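Local coordinates for protein acetaldehyde dehydrogenase (Acetylating) (Geobacillus thermoglucosidasius, PDB 5J78) that probably catalyses the reversible, NAD-dependent conversion of acetaldehyde and coenzyme A to acetyl-CoA, as an acetylating aldehyde dehydrogenase, at residues A[81-86]-A[170-175]; A[94-99]-A[146-151]; A[374-379]-A[407-412]; A[243-248]-A[381-386]; A[31-36]-A[205-210]. All coordinates share one frame; numbering follows the deposited sequence.

Contacts 1, 2 and 5 belong to the Rossmann-like half of the subunit, contacts 3 and 4 to the half built on the parallel sheet that includes strand 244-248. Contacts 2 and 4 are buried; the others are only partly so. Contacts 1 and 2 touch through Thr-173 and Val-147, while contacts 3 and 4 share helix 376-388 and meet at Tyr-247, their centres about 10 Å apart. The chemistry follows position: a carboxylate meets backbone N-H groups in contact 1, in contact 5 one lies with its face against a methyl group, contacts 2 and 3 are apolar across their segments, and contact 4 adds a hydrogen bond from a side-chain amide to a helix carbonyl.

Contact 1 (A[81-86]-A[170-175]); sequences VEETGF and AKCTAE
Glu-83 reaches across to the first turn of helix 170-186 and presents both carboxylate oxygens to its backbone. OE1 accepts from Cys-172 N at 2.8 Å and OE2 from Lys-171 N at 2.9 Å, each through the syn lone pair, so the carboxylate meets two consecutive N-H groups as a fork. Both bonds are fairly straight (159° at Cys-172, 163° at Lys-171), and the pair fixes the group's rotation about its last torsion. The chain runs out fully extended, with CG anti to the backbone N (chi1 178°), which carries the charge from one helix to the other. Lys-171 crosses it obliquely: its CB lies 3.4 Å from Glu-83 OE2, CG and CD stay alongside, but the end of the chain leads away and leaves NZ 4.8 Å from that oxygen. On the other flank Cys-172 directs its CB toward the glutamate, while its side chain packs on Met-79 and Ala-80 of helix 55-84. The negative group is likely to be favoured by the positive end of the helix dipole. Here an acidic side chain of a neighbouring helix meets the N-terminal N-H groups of helix 170-186, which links parallel strands 160-165 and 194-196 of the Rossmann-like fold.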
# COMPACT_ATOMS: atom_id res chain seq x y z
N VAL A 81 -18.60 31.82 -8.06
CA VAL A 81 -19.63 31.48 -9.04
C VAL A 81 -19.02 31.29 -10.43
O VAL A 81 -19.35 30.31 -11.12
CB VAL A 81 -20.75 32.56 -9.13
CG1 VAL A 81 -21.76 32.17 -10.24
CG2 VAL A 81 -21.48 32.72 -7.82
N GLU A 82 -18.13 32.18 -10.84
CA GLU A 82 -17.63 32.14 -12.21
C GLU A 82 -16.70 30.95 -12.39
O GLU A 82 -16.70 30.31 -13.44
CB GLU A 82 -16.90 33.44 -12.58
CG GLU A 82 -17.76 34.69 -12.48
CD GLU A 82 -18.72 34.88 -13.66
OE1 GLU A 82 -18.88 33.96 -14.49
OE2 GLU A 82 -19.33 35.97 -13.76
N GLU A 83 -15.91 30.63 -11.37
CA GLU A 83 -14.90 29.60 -11.55
C GLU A 83 -15.56 28.22 -11.47
O GLU A 83 -15.23 27.33 -12.26
CB GLU A 83 -13.77 29.76 -10.51
CG GLU A 83 -12.70 28.67 -10.61
CD GLU A 83 -11.57 28.82 -9.57
OE1 GLU A 83 -11.77 29.52 -8.55
OE2 GLU A 83 -10.47 28.25 -9.79
N THR A 84 -16.50 28.04 -10.54
CA THR A 84 -17.10 26.73 -10.33
C THR A 84 -18.37 26.49 -11.13
O THR A 84 -18.73 25.34 -11.38
CB THR A 84 -17.46 26.48 -8.84
OG1 THR A 84 -18.53 27.35 -8.45
CG2 THR A 84 -16.25 26.69 -7.93
N GLY A 85 -19.07 27.56 -11.51
CA GLY A 85 -20.36 27.41 -12.17
C GLY A 85 -21.50 27.11 -11.22
O GLY A 85 -22.65 26.97 -11.65
N PHE A 86 -21.21 27.04 -9.92
CA PHE A 86 -22.23 26.72 -8.91
C PHE A 86 -22.84 27.96 -8.31
O PHE A 86 -22.13 28.92 -7.99
CB PHE A 86 -21.64 25.88 -7.75
CG PHE A 86 -20.96 24.60 -8.17
CD1 PHE A 86 -21.33 23.93 -9.33
CD2 PHE A 86 -19.94 24.05 -7.39
CE1 PHE A 86 -20.72 22.76 -9.69
CE2 PHE A 86 -19.31 22.87 -7.76
CZ PHE A 86 -19.69 22.23 -8.90
N ALA A 170 -9.74 26.32 -7.28
CA ALA A 170 -8.40 26.71 -6.79
C ALA A 170 -8.17 28.22 -6.69
O ALA A 170 -7.61 28.70 -5.70
CB ALA A 170 -7.35 26.09 -7.67
N LYS A 171 -8.61 28.98 -7.68
CA LYS A 171 -8.35 30.42 -7.67
C LYS A 171 -9.16 31.20 -6.62
O LYS A 171 -8.61 32.03 -5.91
CB LYS A 171 -8.62 31.01 -9.05
CG LYS A 171 -7.59 30.63 -10.10
CD LYS A 171 -8.06 31.00 -11.48
CE LYS A 171 -7.10 30.51 -12.54
NZ LYS A 171 -7.81 29.67 -13.55
N CYS A 172 -10.45 30.93 -6.50
CA CYS A 172 -11.22 31.68 -5.51
C CYS A 172 -10.82 31.26 -4.07
O CYS A 172 -10.79 32.10 -3.17
CB CYS A 172 -12.72 31.49 -5.73
SG CYS A 172 -13.32 29.83 -5.49
N THR A 173 -10.48 29.99 -3.87
CA THR A 173 -10.01 29.50 -2.56
C THR A 173 -8.69 30.20 -2.16
O THR A 173 -8.55 30.72 -1.06
CB THR A 173 -9.84 27.94 -2.55
OG1 THR A 173 -11.07 27.32 -2.95
CG2 THR A 173 -9.48 27.42 -1.14
N ALA A 174 -7.72 30.20 -3.07
CA ALA A 174 -6.46 30.88 -2.81
C ALA A 174 -6.65 32.38 -2.59
O ALA A 174 -5.95 32.97 -1.77
CB ALA A 174 -5.48 30.62 -3.95
N GLU A 175 -7.58 33.02 -3.29
CA GLU A 175 -7.79 34.47 -3.11
C GLU A 175 -8.36 34.73 -1.72
O GLU A 175 -7.96 35.69 -1.05
CB GLU A 175 -8.71 35.04 -4.22
CG GLU A 175 -9.07 36.55 -4.09
CD GLU A 175 -7.88 37.51 -4.02
OE1 GLU A 175 -6.74 37.13 -4.36
OE2 GLU A 175 -8.08 38.68 -3.63

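Contact 2 (A[94-99]-A[146-151]); sequences LKNLFA and TVIFKA. With ACT (acetate ion), chain I.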
# COMPACT_ATOMS: atom_id res chain seq x y z
N LEU A 94 -23.88 36.35 0.85
CA LEU A 94 -24.50 36.09 2.14
C LEU A 94 -23.77 34.98 2.90
O LEU A 94 -23.56 35.07 4.10
CB LEU A 94 -25.96 35.71 1.98
CG LEU A 94 -26.90 36.83 1.56
CD1 LEU A 94 -28.30 36.28 1.27
CD2 LEU A 94 -26.96 37.91 2.63
N LYS A 95 -23.41 33.93 2.17
CA LYS A 95 -22.64 32.84 2.72
C LYS A 95 -21.30 33.35 3.29
O LYS A 95 -20.93 32.98 4.39
CB LYS A 95 -22.42 31.75 1.66
CG LYS A 95 -22.08 30.38 2.23
CD LYS A 95 -21.65 29.37 1.18
CE LYS A 95 -22.72 29.11 0.11
NZ LYS A 95 -22.13 28.18 -0.93
N ASN A 96 -20.60 34.22 2.55
CA ASN A 96 -19.34 34.77 3.05
C ASN A 96 -19.55 35.64 4.28
O ASN A 96 -18.71 35.66 5.18
CB ASN A 96 -18.60 35.57 1.97
CG ASN A 96 -18.01 34.69 0.88
OD1 ASN A 96 -17.66 33.54 1.12
ND2 ASN A 96 -17.87 35.24 -0.31
N LEU A 97 -20.68 36.35 4.30
CA LEU A 97 -21.00 37.25 5.40
C LEU A 97 -21.39 36.44 6.64
O LEU A 97 -21.19 36.89 7.77
CB LEU A 97 -22.13 38.21 5.00
CG LEU A 97 -21.78 39.33 4.01
CD1 LEU A 97 -23.02 40.07 3.63
CD2 LEU A 97 -20.75 40.28 4.64
N PHE A 98 -21.94 35.25 6.42
CA PHE A 98 -22.23 34.34 7.52
C PHE A 98 -20.90 33.98 8.20
O PHE A 98 -20.80 33.98 9.43
CB PHE A 98 -22.98 33.08 7.04
CG PHE A 98 -23.06 31.99 8.07
CD1 PHE A 98 -23.99 32.04 9.09
CD2 PHE A 98 -22.17 30.92 8.03
CE1 PHE A 98 -24.04 31.03 10.07
CE2 PHE A 98 -22.21 29.91 9.01
CZ PHE A 98 -23.15 29.98 10.03
N ALA A 99 -19.88 33.70 7.41
CA ALA A 99 -18.59 33.35 7.99
C ALA A 99 -17.95 34.57 8.62
O ALA A 99 -17.34 34.48 9.69
CB ALA A 99 -17.68 32.76 6.95
N THR A 146 -15.83 28.79 3.48
CA THR A 146 -15.20 27.78 4.35
C THR A 146 -13.78 28.21 4.73
O THR A 146 -13.29 27.93 5.85
CB THR A 146 -15.16 26.39 3.67
OG1 THR A 146 -16.49 25.98 3.31
CG2 THR A 146 -14.58 25.32 4.62
N VAL A 147 -13.12 28.88 3.81
CA VAL A 147 -11.80 29.44 4.06
C VAL A 147 -11.89 30.49 5.14
O VAL A 147 -11.06 30.52 6.07
CB VAL A 147 -11.17 30.05 2.80
CG1 VAL A 147 -10.00 30.96 3.16
CG2 VAL A 147 -10.74 28.97 1.85
N ILE A 148 -12.87 31.38 5.01
CA ILE A 148 -13.06 32.45 5.98
C ILE A 148 -13.33 31.84 7.36
O ILE A 148 -12.68 32.19 8.34
CB ILE A 148 -14.22 33.37 5.56
CG1 ILE A 148 -13.84 34.15 4.28
CG2 ILE A 148 -14.58 34.33 6.68
CD1 ILE A 148 -15.02 34.74 3.57
N PHE A 149 -14.29 30.92 7.39
CA PHE A 149 -14.69 30.23 8.62
C PHE A 149 -13.49 29.55 9.29
O PHE A 149 -13.20 29.80 10.46
CB PHE A 149 -15.82 29.24 8.29
CG PHE A 149 -15.87 28.04 9.18
CD1 PHE A 149 -16.26 28.15 10.52
CD2 PHE A 149 -15.55 26.79 8.68
CE1 PHE A 149 -16.29 27.02 11.35
CE2 PHE A 149 -15.58 25.66 9.50
CZ PHE A 149 -15.94 25.78 10.84
N LYS A 150 -12.76 28.73 8.53
CA LYS A 150 -11.63 27.98 9.08
C LYS A 150 -10.46 28.86 9.48
O LYS A 150 -9.77 28.60 10.49
CB LYS A 150 -11.17 26.92 8.08
CG LYS A 150 -12.16 25.78 7.96
CD LYS A 150 -11.65 24.64 7.07
CE LYS A 150 -12.65 23.49 7.08
NZ LYS A 150 -12.27 22.36 6.19
N ALA A 151 -10.20 29.91 8.71
CA ALA A 151 -9.09 30.80 9.05
C ALA A 151 -9.35 31.52 10.36
O ALA A 151 -8.45 31.63 11.19
CB ALA A 151 -8.84 31.81 7.93
C ACT I . -19.09 30.25 -1.14
O ACT I . -19.82 29.44 -1.75
OXT ACT I . -18.39 29.81 -0.24
CH3 ACT I . -19.11 31.71 -1.45
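Lys-95 NZ is gripped by three oxygens: an acetate O at 2.8 Å, Asp-268 OD2 in a salt bridge and Asn-142 OD1. The acetate, probably from the crystallisation liquor, brings its methyl carbon CH3 to 3.5 Å from OD1 of the next residue, Asn-96, which meets Ile-148 across the contact. The Asn-96 amide is held at both ends, OD1 by Thr-144 OG1 and ND2 by Ala-73 O, and this fixes its flip and its rotation. Ile-148 crosses it at about a right angle, with CD1 3.8 Å from Asn-96 OD1. Its other branch, CG2, presses on Ala-99 CB at 3.5 Å, a tight contact for two carbons. Beyond it Ala-99 CB also lies 4.2 Å from Phe-149 CB, whose ring turns off toward Ser-438 and Thr-440. Small Ala-99 lets the helices run side by side: the axes of segments 94-99 and 146-151 lie 8.6 Å apart and are parallel to within 1°. Helix 55-84 covers Asn-96 and Ile-148, helix 170-186 packs on Val-147, strand 124-138 supports Thr-146 and Lys-150, and a second subunit lies against Leu-94 and Leu-97.

Contact 3 (A[374-379]-A[407-412]); sequences KGMEEA and EAYTID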
# COMPACT_ATOMS: atom_id res chain seq x y z
N LYS A 374 -48.94 9.06 5.98
CA LYS A 374 -50.21 9.06 6.72
C LYS A 374 -50.07 9.77 8.05
O LYS A 374 -50.96 10.53 8.47
CB LYS A 374 -50.70 7.63 6.92
CG LYS A 374 -51.54 7.07 5.77
CD LYS A 374 -50.75 6.11 4.88
CE LYS A 374 -50.29 4.86 5.64
NZ LYS A 374 -50.02 3.69 4.75
N GLY A 375 -48.94 9.55 8.72
CA GLY A 375 -48.65 10.25 9.96
C GLY A 375 -47.16 10.25 10.31
O GLY A 375 -46.31 9.91 9.48
N MET A 376 -46.89 10.64 11.55
CA MET A 376 -45.54 10.71 12.11
C MET A 376 -44.75 9.42 12.05
O MET A 376 -43.55 9.43 11.77
CB MET A 376 -45.65 11.16 13.56
CG MET A 376 -44.50 10.73 14.45
SD MET A 376 -44.59 11.57 16.04
CE MET A 376 -46.15 11.01 16.72
N GLU A 377 -45.40 8.30 12.35
CA GLU A 377 -44.70 7.02 12.33
C GLU A 377 -44.21 6.68 10.93
O GLU A 377 -43.08 6.23 10.76
CB GLU A 377 -45.59 5.89 12.85
CG GLU A 377 -44.93 4.52 12.76
CD GLU A 377 -45.83 3.40 13.27
OE1 GLU A 377 -47.02 3.67 13.56
OE2 GLU A 377 -45.33 2.26 13.39
N GLU A 378 -45.06 6.86 9.93
CA GLU A 378 -44.65 6.60 8.55
C GLU A 378 -43.56 7.59 8.12
O GLU A 378 -42.63 7.22 7.39
CB GLU A 378 -45.83 6.69 7.57
CG GLU A 378 -45.40 6.48 6.11
CD GLU A 378 -46.55 6.37 5.14
OE1 GLU A 378 -46.38 5.70 4.10
OE2 GLU A 378 -47.63 6.95 5.41
N ALA A 379 -43.69 8.83 8.57
CA ALA A 379 -42.68 9.86 8.34
C ALA A 379 -41.30 9.43 8.91
O ALA A 379 -40.27 9.57 8.24
CB ALA A 379 -43.13 11.18 8.96
N GLU A 407 -41.44 16.35 20.06
CA GLU A 407 -40.70 15.53 21.01
C GLU A 407 -40.63 14.07 20.58
O GLU A 407 -39.56 13.45 20.63
CB GLU A 407 -41.35 15.64 22.39
CG GLU A 407 -40.93 16.91 23.14
CD GLU A 407 -41.80 17.22 24.36
OE1 GLU A 407 -42.63 16.36 24.74
OE2 GLU A 407 -41.64 18.32 24.94
N ALA A 408 -41.74 13.51 20.14
CA ALA A 408 -41.79 12.11 19.69
C ALA A 408 -41.02 11.84 18.38
O ALA A 408 -40.40 10.78 18.20
CB ALA A 408 -43.24 11.68 19.54
N TYR A 409 -41.08 12.80 17.46
CA TYR A 409 -40.48 12.61 16.14
C TYR A 409 -38.95 12.73 16.21
O TYR A 409 -38.22 11.97 15.56
CB TYR A 409 -41.03 13.64 15.13
CG TYR A 409 -40.48 13.46 13.73
CD1 TYR A 409 -40.84 12.38 12.96
CD2 TYR A 409 -39.58 14.37 13.19
CE1 TYR A 409 -40.34 12.20 11.69
CE2 TYR A 409 -39.08 14.21 11.90
CZ TYR A 409 -39.47 13.12 11.15
OH TYR A 409 -38.97 12.93 9.88
N THR A 410 -38.48 13.67 17.02
CA THR A 410 -37.08 14.06 17.04
C THR A 410 -36.17 13.14 17.88
O THR A 410 -34.98 13.04 17.59
CB THR A 410 -36.92 15.50 17.56
OG1 THR A 410 -37.51 15.63 18.86
CG2 THR A 410 -37.56 16.51 16.59
N ILE A 411 -36.71 12.47 18.89
CA ILE A 411 -35.86 11.80 19.89
C ILE A 411 -34.93 10.74 19.28
O ILE A 411 -33.78 10.61 19.71
CB ILE A 411 -36.70 11.16 21.02
CG1 ILE A 411 -35.79 10.55 22.11
CG2 ILE A 411 -37.64 10.08 20.45
CD1 ILE A 411 -34.97 11.57 22.91
N ASP A 412 -35.39 10.02 18.26
CA ASP A 412 -34.61 8.90 17.70
C ASP A 412 -34.02 9.13 16.30
O ASP A 412 -33.67 8.17 15.61
CB ASP A 412 -35.48 7.64 17.67
CG ASP A 412 -36.68 7.78 16.74
OD1 ASP A 412 -36.97 8.90 16.28
OD2 ASP A 412 -37.36 6.75 16.48
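Met-376 and Tyr-409 both hold CG anti to the backbone N (chi1 154° and -178°), and these torsions send the thioether and the phenol into the gap between helices 376-388 and 403-410. The methionine chain stays extended as far as the sulfur and bends only at its last torsion (chi3 62°). SD therefore comes up beside Ala-408, 3.8 Å from its CB, and CE follows the same methyl group. The sulfur also lies 4.2 Å from Tyr-409 CB, at the root of the aromatic side chain and not over its ring.

The phenol leans the other way, toward the next turn of helix 376-388. Ala-379 CB meets it obliquely, 4.0 Å from CE1, while Met-376 O sits at the ring edge near the ring plane. That carbonyl already accepts a hydrogen bond from Ser-380 OG.

Both helices flank the parallel sheet of the catalytic half of the aldehyde dehydrogenase fold. Helix 403-410 joins the neighbouring strands 395-399 and 415-420 in a beta-alpha-beta unit, whereas helix 376-388 follows strand 367-373 and leads on to 395-399. Gly-375 occupies the N-cap position at its start.

Beneath the pair the Tyr-409 ring meets that of Tyr-247, their planes at about 40°, and packs on Ile-398; Lys-413 adds a cation-pi contact. Ala-379 rests on Tyr-247 and Val-373 of the same sheet. A second subunit packs against Glu-407, Thr-410 and Ile-411, with Trp-125 and Val-466 among the residues it contributes.

Contact 4 (A[243-248]-A[381-386]); sequences NVPVYI and ELAQKL
Asn-243 approaches the last turn of helix 376-388 atom by atom. Its CB points toward the helix and stands 4.0 Å from Leu-386 O; CG, trans to the main-chain nitrogen (chi1 -172°), is a little nearer; and ND2 at the tip donates to Leu-386 O at 2.9 Å. The bond is bent, with an N-H...O angle of 141°. ND2 approaches from above the carbonyl plane, 39° out of it, and misses the lone pairs, while the oxygen is itself tilted from the plane of the Asn-243 amide. ND2 also donates to Ser-360 O, so one buried amide nitrogen ties two backbone carbonyls together. A leucine in its place would probably leave the carbonyls of Leu-386 and Ser-360 without this donor inside the protein, and the end of the helix less firmly held to the strand.

Strand 244-248 is an inner strand of the parallel sheet in the catalytic half of the aldehyde dehydrogenase fold, lying between strands 276-282 and 395-399, and helix 376-388 packs across one face of it. Within the strand, Pro-245 points toward this helix. Its ring fits between two helix side chains one turn apart: CG lies 4.0 Å from Ala-383 CB, and CB lies 4.0 Å from Leu-386 CD1. The small Ala-383 lets the backbones close to 5.6 Å between its CA and Pro-245 CA. Leu-386 reaches further over the sheet, touching Leu-280 and Tyr-371, while Pro-245 itself leans on Val-396. Val-244 and Val-246 direct their CB atoms to the other face, away from the helix.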
# COMPACT_ATOMS: atom_id res chain seq x y z
N ASN A 243 -28.45 14.27 3.39
CA ASN A 243 -29.54 13.92 2.50
C ASN A 243 -30.80 14.18 3.27
O ASN A 243 -31.52 13.25 3.63
CB ASN A 243 -29.48 12.47 2.03
CG ASN A 243 -30.53 12.18 0.95
OD1 ASN A 243 -30.92 13.08 0.23
ND2 ASN A 243 -30.98 10.94 0.85
N VAL A 244 -31.04 15.46 3.52
CA VAL A 244 -31.92 15.89 4.61
C VAL A 244 -33.41 15.72 4.32
O VAL A 244 -33.94 16.35 3.40
CB VAL A 244 -31.67 17.35 4.94
CG1 VAL A 244 -32.63 17.83 6.04
CG2 VAL A 244 -30.22 17.56 5.34
N PRO A 245 -34.09 14.88 5.12
CA PRO A 245 -35.54 14.75 5.01
C PRO A 245 -36.23 15.73 5.94
O PRO A 245 -35.74 15.94 7.05
CB PRO A 245 -35.79 13.31 5.44
CG PRO A 245 -34.72 13.07 6.50
CD PRO A 245 -33.52 13.85 6.02
N VAL A 246 -37.33 16.33 5.48
CA VAL A 246 -38.07 17.28 6.30
C VAL A 246 -39.54 16.89 6.35
O VAL A 246 -40.19 16.69 5.31
CB VAL A 246 -37.92 18.73 5.78
CG1 VAL A 246 -38.70 19.72 6.65
CG2 VAL A 246 -36.47 19.12 5.77
N TYR A 247 -40.05 16.76 7.57
CA TYR A 247 -41.44 16.35 7.84
C TYR A 247 -42.32 17.58 8.04
O TYR A 247 -42.02 18.41 8.90
CB TYR A 247 -41.48 15.46 9.08
CG TYR A 247 -42.84 14.97 9.54
CD1 TYR A 247 -43.83 14.60 8.63
CD2 TYR A 247 -43.13 14.85 10.90
CE1 TYR A 247 -45.07 14.14 9.06
CE2 TYR A 247 -44.37 14.39 11.34
CZ TYR A 247 -45.33 14.03 10.41
OH TYR A 247 -46.56 13.57 10.85
N ILE A 248 -43.38 17.71 7.24
CA ILE A 248 -44.39 18.74 7.50
C ILE A 248 -45.60 18.03 8.10
O ILE A 248 -46.31 17.30 7.41
CB ILE A 248 -44.81 19.54 6.24
CG1 ILE A 248 -43.57 20.09 5.51
CG2 ILE A 248 -45.74 20.71 6.64
CD1 ILE A 248 -43.87 20.79 4.17
N GLU A 381 -40.14 6.34 9.49
CA GLU A 381 -39.60 5.22 8.73
C GLU A 381 -39.01 5.67 7.39
O GLU A 381 -37.97 5.15 6.96
CB GLU A 381 -40.70 4.17 8.51
CG GLU A 381 -41.26 3.58 9.83
CD GLU A 381 -42.58 2.84 9.66
OE1 GLU A 381 -42.97 2.11 10.60
OE2 GLU A 381 -43.23 2.98 8.59
N LEU A 382 -39.64 6.65 6.73
CA LEU A 382 -39.11 7.20 5.47
C LEU A 382 -37.86 8.06 5.72
O LEU A 382 -36.86 7.96 5.01
CB LEU A 382 -40.15 8.05 4.74
CG LEU A 382 -41.15 7.34 3.82
CD1 LEU A 382 -42.10 8.39 3.30
CD2 LEU A 382 -40.45 6.62 2.68
N ALA A 383 -37.94 8.93 6.72
CA ALA A 383 -36.78 9.72 7.14
C ALA A 383 -35.58 8.79 7.36
O ALA A 383 -34.48 9.06 6.89
CB ALA A 383 -37.09 10.51 8.40
N GLN A 384 -35.82 7.68 8.06
CA GLN A 384 -34.73 6.76 8.39
C GLN A 384 -34.12 6.20 7.11
O GLN A 384 -32.89 6.17 6.95
CB GLN A 384 -35.23 5.64 9.32
CG GLN A 384 -34.20 4.59 9.64
CD GLN A 384 -33.03 5.15 10.42
OE1 GLN A 384 -33.15 6.15 11.14
NE2 GLN A 384 -31.88 4.51 10.28
N LYS A 385 -34.97 5.80 6.16
CA LYS A 385 -34.51 5.26 4.87
C LYS A 385 -33.76 6.28 4.00
O LYS A 385 -32.79 5.93 3.32
CB LYS A 385 -35.70 4.73 4.07
CG LYS A 385 -36.27 3.40 4.56
CD LYS A 385 -37.04 2.73 3.41
CE LYS A 385 -37.84 1.52 3.87
NZ LYS A 385 -39.07 1.93 4.61
N LEU A 386 -34.24 7.52 3.98
CA LEU A 386 -33.56 8.59 3.25
C LEU A 386 -32.16 8.88 3.83
O LEU A 386 -31.20 9.06 3.09
CB LEU A 386 -34.44 9.83 3.25
CG LEU A 386 -35.70 9.61 2.39
CD1 LEU A 386 -36.87 10.48 2.81
CD2 LEU A 386 -35.38 9.81 0.94

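Contact 5 (A[31-36]-A[205-210]); sequences QSIQEV and TNELMK
Helices 28-51 and 202-210 run the same way across this contact, their local axes 9.0 Å apart and crossing at -26°, and Val-36 faces Leu-208 with CA atoms 6.2 Å apart. Glu-207 and Val-36 carry the packing, and the aliphatic part and the carboxylate of Glu-207 serve different partners. A bend at its second torsion (chi2 72°) swings the carboxylate off to one side, where its face lies against Ile-33. That residue crosses it at about a right angle and sets its CG2 methyl over the flat group, 3.6 Å from Glu-207 CD and nearly as close to both oxygens. Behind it, Val-36 CG1 rests on Glu-207 CG at 3.8 Å. The same methyl group lies 3.8 Å from Leu-208 CA and 4.0 Å from Leu-208 CB, fitting against the backbone of the facing helix.

The charge of Glu-207 is met within the chain: OE2 forms a salt bridge with NE of Arg-37, the residue following Val-36, so the carboxylate is clasped from helix 28-51 by a methyl group and a guanidinium. With an alanine here, Arg-37 is likely to lose its acidic mate, and the CG2 methyl of Ile-33 the group it packs on. Ile-33 also packs on Leu-30 of a third subunit.

Leu-208 turns inward onto strands 124-138 and 160-165. Helix 202-210 lies in the connection from strand 194-196 to strand 216-219, a crossover characteristic of Rossmann-like sheets, and helix 28-51 lies alongside it as an outer flank.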
# COMPACT_ATOMS: atom_id res chain seq x y z
N GLN A 31 6.48 19.91 -7.90
CA GLN A 31 6.43 21.31 -7.52
C GLN A 31 5.34 21.55 -6.49
O GLN A 31 5.52 22.33 -5.57
CB GLN A 31 6.20 22.21 -8.73
CG GLN A 31 7.37 22.25 -9.71
CD GLN A 31 6.99 22.86 -11.05
OE1 GLN A 31 5.81 23.09 -11.32
NE2 GLN A 31 7.99 23.14 -11.88
N SER A 32 4.20 20.88 -6.64
CA SER A 32 3.14 21.05 -5.67
C SER A 32 3.56 20.45 -4.31
O SER A 32 3.26 21.01 -3.26
CB SER A 32 1.83 20.46 -6.17
OG SER A 32 1.83 19.05 -6.19
N ILE A 33 4.28 19.33 -4.32
CA ILE A 33 4.82 18.80 -3.06
C ILE A 33 5.78 19.79 -2.40
O ILE A 33 5.68 20.07 -1.20
CB ILE A 33 5.55 17.44 -3.26
CG1 ILE A 33 4.55 16.37 -3.69
CG2 ILE A 33 6.22 16.97 -1.95
CD1 ILE A 33 5.21 15.07 -4.18
N GLN A 34 6.72 20.31 -3.18
CA GLN A 34 7.65 21.30 -2.69
C GLN A 34 6.91 22.49 -2.07
O GLN A 34 7.27 22.96 -0.99
CB GLN A 34 8.55 21.79 -3.83
CG GLN A 34 9.69 22.66 -3.36
CD GLN A 34 10.63 21.90 -2.49
OE1 GLN A 34 11.47 21.14 -2.98
NE2 GLN A 34 10.51 22.08 -1.19
N GLU A 35 5.88 22.96 -2.76
CA GLU A 35 5.10 24.09 -2.26
C GLU A 35 4.51 23.79 -0.87
O GLU A 35 4.67 24.58 0.06
CB GLU A 35 4.00 24.45 -3.25
CG GLU A 35 3.16 25.68 -2.85
CD GLU A 35 2.01 25.99 -3.84
OE1 GLU A 35 1.28 25.08 -4.26
OE2 GLU A 35 1.84 27.17 -4.18
N VAL A 36 3.84 22.63 -0.73
CA VAL A 36 3.33 22.18 0.58
C VAL A 36 4.41 22.20 1.66
O VAL A 36 4.20 22.72 2.78
CB VAL A 36 2.74 20.76 0.49
CG1 VAL A 36 2.38 20.20 1.86
CG2 VAL A 36 1.50 20.80 -0.38
N THR A 205 -2.15 16.97 -1.87
CA THR A 205 -3.14 16.64 -0.85
C THR A 205 -2.58 15.59 0.11
O THR A 205 -2.67 15.72 1.33
CB THR A 205 -4.43 16.11 -1.46
OG1 THR A 205 -4.90 17.05 -2.43
CG2 THR A 205 -5.49 15.93 -0.37
N ASN A 206 -1.96 14.58 -0.48
CA ASN A 206 -1.34 13.51 0.27
C ASN A 206 -0.19 14.01 1.15
O ASN A 206 -0.07 13.65 2.33
CB ASN A 206 -0.84 12.44 -0.71
CG ASN A 206 -0.29 11.22 -0.01
OD1 ASN A 206 -1.04 10.42 0.57
ND2 ASN A 206 1.02 11.04 -0.08
N GLU A 207 0.65 14.86 0.58
CA GLU A 207 1.78 15.42 1.31
C GLU A 207 1.25 16.22 2.50
O GLU A 207 1.73 16.08 3.61
CB GLU A 207 2.63 16.32 0.39
CG GLU A 207 3.93 16.82 1.01
CD GLU A 207 5.01 15.74 1.17
OE1 GLU A 207 4.86 14.64 0.59
OE2 GLU A 207 6.01 15.99 1.86
N LEU A 208 0.25 17.05 2.25
CA LEU A 208 -0.28 17.92 3.29
C LEU A 208 -0.90 17.11 4.44
O LEU A 208 -0.75 17.46 5.61
CB LEU A 208 -1.33 18.87 2.72
CG LEU A 208 -1.98 19.78 3.77
CD1 LEU A 208 -0.97 20.73 4.39
CD2 LEU A 208 -3.12 20.56 3.12
N MET A 209 -1.60 16.04 4.09
CA MET A 209 -2.29 15.24 5.09
C MET A 209 -1.32 14.41 5.94
O MET A 209 -1.59 14.18 7.11
CB MET A 209 -3.32 14.31 4.43
CG MET A 209 -4.58 15.02 3.95
SD MET A 209 -5.87 13.84 3.55
CE MET A 209 -7.15 14.97 3.02
N LYS A 210 -0.18 14.00 5.39
CA LYS A 210 0.69 13.04 6.08
C LYS A 210 2.00 13.63 6.59
O LYS A 210 2.74 12.96 7.30
CB LYS A 210 1.00 11.87 5.15
CG LYS A 210 -0.26 11.10 4.73
CD LYS A 210 0.07 10.05 3.70
CE LYS A 210 -1.08 9.09 3.49
NZ LYS A 210 -0.76 8.06 2.46